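Local coordinates for DNA repair and telomere maintenance protein nbs1 (Schizosaccharomyces pombe, PDB 3HUF) that serves in the MRN complex for DNA double-strand break repair and telomere maintenance, recognising phosphorylated partners such as Ctp1 through its FHA and BRCT domains, at residues 22-27 against 47-52. Residues are numbered along the deposited sequence; the frame is centred on the assembly and turned at random.
Sequences TYIVGR and HARFTI
V25 reaches across to F50 and sets one methyl, CG2, squarely over the middle of the phenyl ring, 3.6 Å from its centroid, a CH-pi contact. With CG1 anti to the backbone N of V25 (chi1 -176°), CG2 is left beside that N, on the side toward Y23, which carries it over the F50 ring. V25 CB packs against A48 CB at 4.3 Å. On the same face Y23 lies beside F50; F50 O lies at the edge of the Y23 ring, and Y23 CE1 is 4.4 Å from I52 CD1.

On the other face are T22, I24, R49 and T51, all partly exposed. R49 runs out extended and then bends at chi3 (-50°), bringing its guanidinium to the end of I24: I24 CD1 meets R49 NH1 at 3.2 Å, while I24 CG1 sits over one face of the group, toward its rim. T22 and T51 lie side by side.

The backbones run antiparallel. Y23 and F50 exchange bonds both ways, Y23 N to F50 O at 2.8 Å and F50 N to Y23 O at 3.0 Å. Beyond V25 N to A48 O the ladder ends in a classic beta bulge: V25 O takes both H47 N (2.7 Å) and A48 N. Just past the bulge, R27 NH1 hydrogen-bonds a modified side chain of the bound peptide, and H47 is held by S44 N and G78 O.

This is the FHA beta sandwich. Strand 35-37 flanks 21-26 on its outer side and 68-72 flanks 48-52, while L102 and I100 of strand 97-102, in the opposing sheet, pack against V25 and F50.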
loop_
_atom_site.group_PDB
_atom_site.type_symbol
_atom_site.label_atom_id
_atom_site.label_comp_id
_atom_site.label_asym_id
_atom_site.label_seq_id
_atom_site.Cartn_x
_atom_site.Cartn_y
_atom_site.Cartn_z
ATOM N N THR A 22 -4.136 -6.119 21.427
ATOM C CA THR A 22 -5.146 -7.046 21.892
ATOM C C THR A 22 -6.465 -6.369 22.242
ATOM O O THR A 22 -6.487 -5.293 22.831
ATOM C CB THR A 22 -4.640 -7.816 23.115
ATOM O OG1 THR A 22 -3.296 -8.274 22.878
ATOM C CG2 THR A 22 -5.508 -9.009 23.332
ATOM N N TYR A 23 -7.561 -7.026 21.899
ATOM C CA TYR A 23 -8.897 -6.540 22.151
ATOM C C TYR A 23 -9.660 -7.590 22.936
ATOM O O TYR A 23 -9.535 -8.780 22.665
ATOM C CB TYR A 23 -9.620 -6.284 20.823
ATOM C CG TYR A 23 -8.924 -5.234 19.971
ATOM C CD1 TYR A 23 -7.912 -5.593 19.069
ATOM C CD2 TYR A 23 -9.245 -3.880 20.099
ATOM C CE1 TYR A 23 -7.244 -4.625 18.291
ATOM C CE2 TYR A 23 -8.588 -2.900 19.323
ATOM C CZ TYR A 23 -7.593 -3.283 18.426
ATOM O OH TYR A 23 -6.954 -2.323 17.674
ATOM N N ILE A 24 -10.462 -7.146 23.898
ATOM C CA ILE A 24 -11.457 -8.021 24.503
ATOM C C ILE A 24 -12.809 -7.666 23.913
ATOM O O ILE A 24 -13.194 -6.490 23.798
ATOM C CB ILE A 24 -11.425 -8.027 26.054
ATOM C CG1 ILE A 24 -10.358 -8.997 26.534
ATOM C CG2 ILE A 24 -12.741 -8.533 26.649
ATOM C CD1 ILE A 24 -9.093 -8.347 26.857
ATOM N N VAL A 25 -13.487 -8.714 23.467
ATOM C CA VAL A 25 -14.703 -8.612 22.693
ATOM C C VAL A 25 -15.812 -9.291 23.514
ATOM O O VAL A 25 -15.645 -10.409 24.003
ATOM C CB VAL A 25 -14.491 -9.334 21.328
ATOM C CG1 VAL A 25 -15.688 -9.191 20.432
ATOM C CG2 VAL A 25 -13.178 -8.840 20.634
ATOM N N GLY A 26 -16.931 -8.606 23.694
ATOM C CA GLY A 26 -17.964 -9.112 24.587
ATOM C C GLY A 26 -19.187 -8.228 24.705
ATOM O O GLY A 26 -19.173 -7.052 24.310
ATOM N N ARG A 27 -20.246 -8.816 25.256
ATOM C CA ARG A 27 -21.543 -8.155 25.440
ATOM C C ARG A 27 -21.494 -6.992 26.450
ATOM O O ARG A 27 -22.184 -5.981 26.278
ATOM C CB ARG A 27 -22.576 -9.207 25.891
ATOM C CG ARG A 27 -24.030 -8.752 25.908
ATOM C CD ARG A 27 -24.913 -9.914 26.379
ATOM N NE ARG A 27 -24.631 -10.289 27.768
ATOM C CZ ARG A 27 -24.547 -11.540 28.212
ATOM N NH1 ARG A 27 -24.715 -12.560 27.386
ATOM N NH2 ARG A 27 -24.282 -11.775 29.485
ATOM N N HIS A 47 -16.177 -12.237 25.896
ATOM C CA HIS A 47 -16.377 -13.442 25.077
ATOM C C HIS A 47 -15.124 -13.969 24.373
ATOM O O HIS A 47 -14.808 -15.167 24.460
ATOM C CB HIS A 47 -17.514 -13.246 24.063
ATOM C CG HIS A 47 -17.967 -14.520 23.419
ATOM N ND1 HIS A 47 -19.137 -15.156 23.763
ATOM C CD2 HIS A 47 -17.396 -15.287 22.463
ATOM C CE1 HIS A 47 -19.268 -16.260 23.048
ATOM N NE2 HIS A 47 -18.226 -16.357 22.247
ATOM N N ALA A 48 -14.438 -13.083 23.663
ATOM C CA ALA A 48 -13.267 -13.436 22.882
ATOM C C ALA A 48 -12.137 -12.426 23.067
ATOM O O ALA A 48 -12.377 -11.259 23.391
ATOM C CB ALA A 48 -13.632 -13.534 21.385
ATOM N N ARG A 49 -10.912 -12.887 22.843
ATOM C CA ARG A 49 -9.778 -12.007 22.682
ATOM C C ARG A 49 -9.288 -12.097 21.237
ATOM O O ARG A 49 -9.128 -13.189 20.713
ATOM C CB ARG A 49 -8.670 -12.394 23.655
ATOM C CG ARG A 49 -7.425 -11.539 23.522
ATOM C CD ARG A 49 -6.290 -12.047 24.414
ATOM N NE ARG A 49 -6.749 -12.261 25.790
ATOM C CZ ARG A 49 -6.800 -11.321 26.738
ATOM N NH1 ARG A 49 -6.405 -10.067 26.490
ATOM N NH2 ARG A 49 -7.254 -11.644 27.948
ATOM N N PHE A 50 -9.127 -10.947 20.589
ATOM C CA PHE A 50 -8.520 -10.847 19.275
ATOM C C PHE A 50 -7.155 -10.219 19.501
ATOM O O PHE A 50 -7.062 -9.158 20.116
ATOM C CB PHE A 50 -9.284 -9.889 18.359
ATOM C CG PHE A 50 -10.705 -10.289 18.044
ATOM C CD1 PHE A 50 -11.215 -11.548 18.366
ATOM C CD2 PHE A 50 -11.512 -9.393 17.378
ATOM C CE1 PHE A 50 -12.524 -11.877 18.055
ATOM C CE2 PHE A 50 -12.829 -9.707 17.042
ATOM C CZ PHE A 50 -13.338 -10.950 17.375
ATOM N N THR A 51 -6.109 -10.869 19.010
ATOM C CA THR A 51 -4.743 -10.361 19.098
ATOM C C THR A 51 -4.232 -10.253 17.682
ATOM O O THR A 51 -4.291 -11.212 16.915
ATOM C CB THR A 51 -3.800 -11.279 19.929
ATOM O OG1 THR A 51 -4.349 -11.463 21.235
ATOM C CG2 THR A 51 -2.415 -10.650 20.084
ATOM N N ILE A 52 -3.814 -9.054 17.306
ATOM C CA ILE A 52 -3.282 -8.837 15.977
ATOM C C ILE A 52 -1.795 -8.607 16.142
ATOM O O ILE A 52 -1.383 -7.736 16.914
ATOM C CB ILE A 52 -3.984 -7.674 15.272
ATOM C CG1 ILE A 52 -5.465 -8.048 15.107
ATOM C CG2 ILE A 52 -3.315 -7.383 13.909
ATOM C CD1 ILE A 52 -6.318 -6.942 14.611
#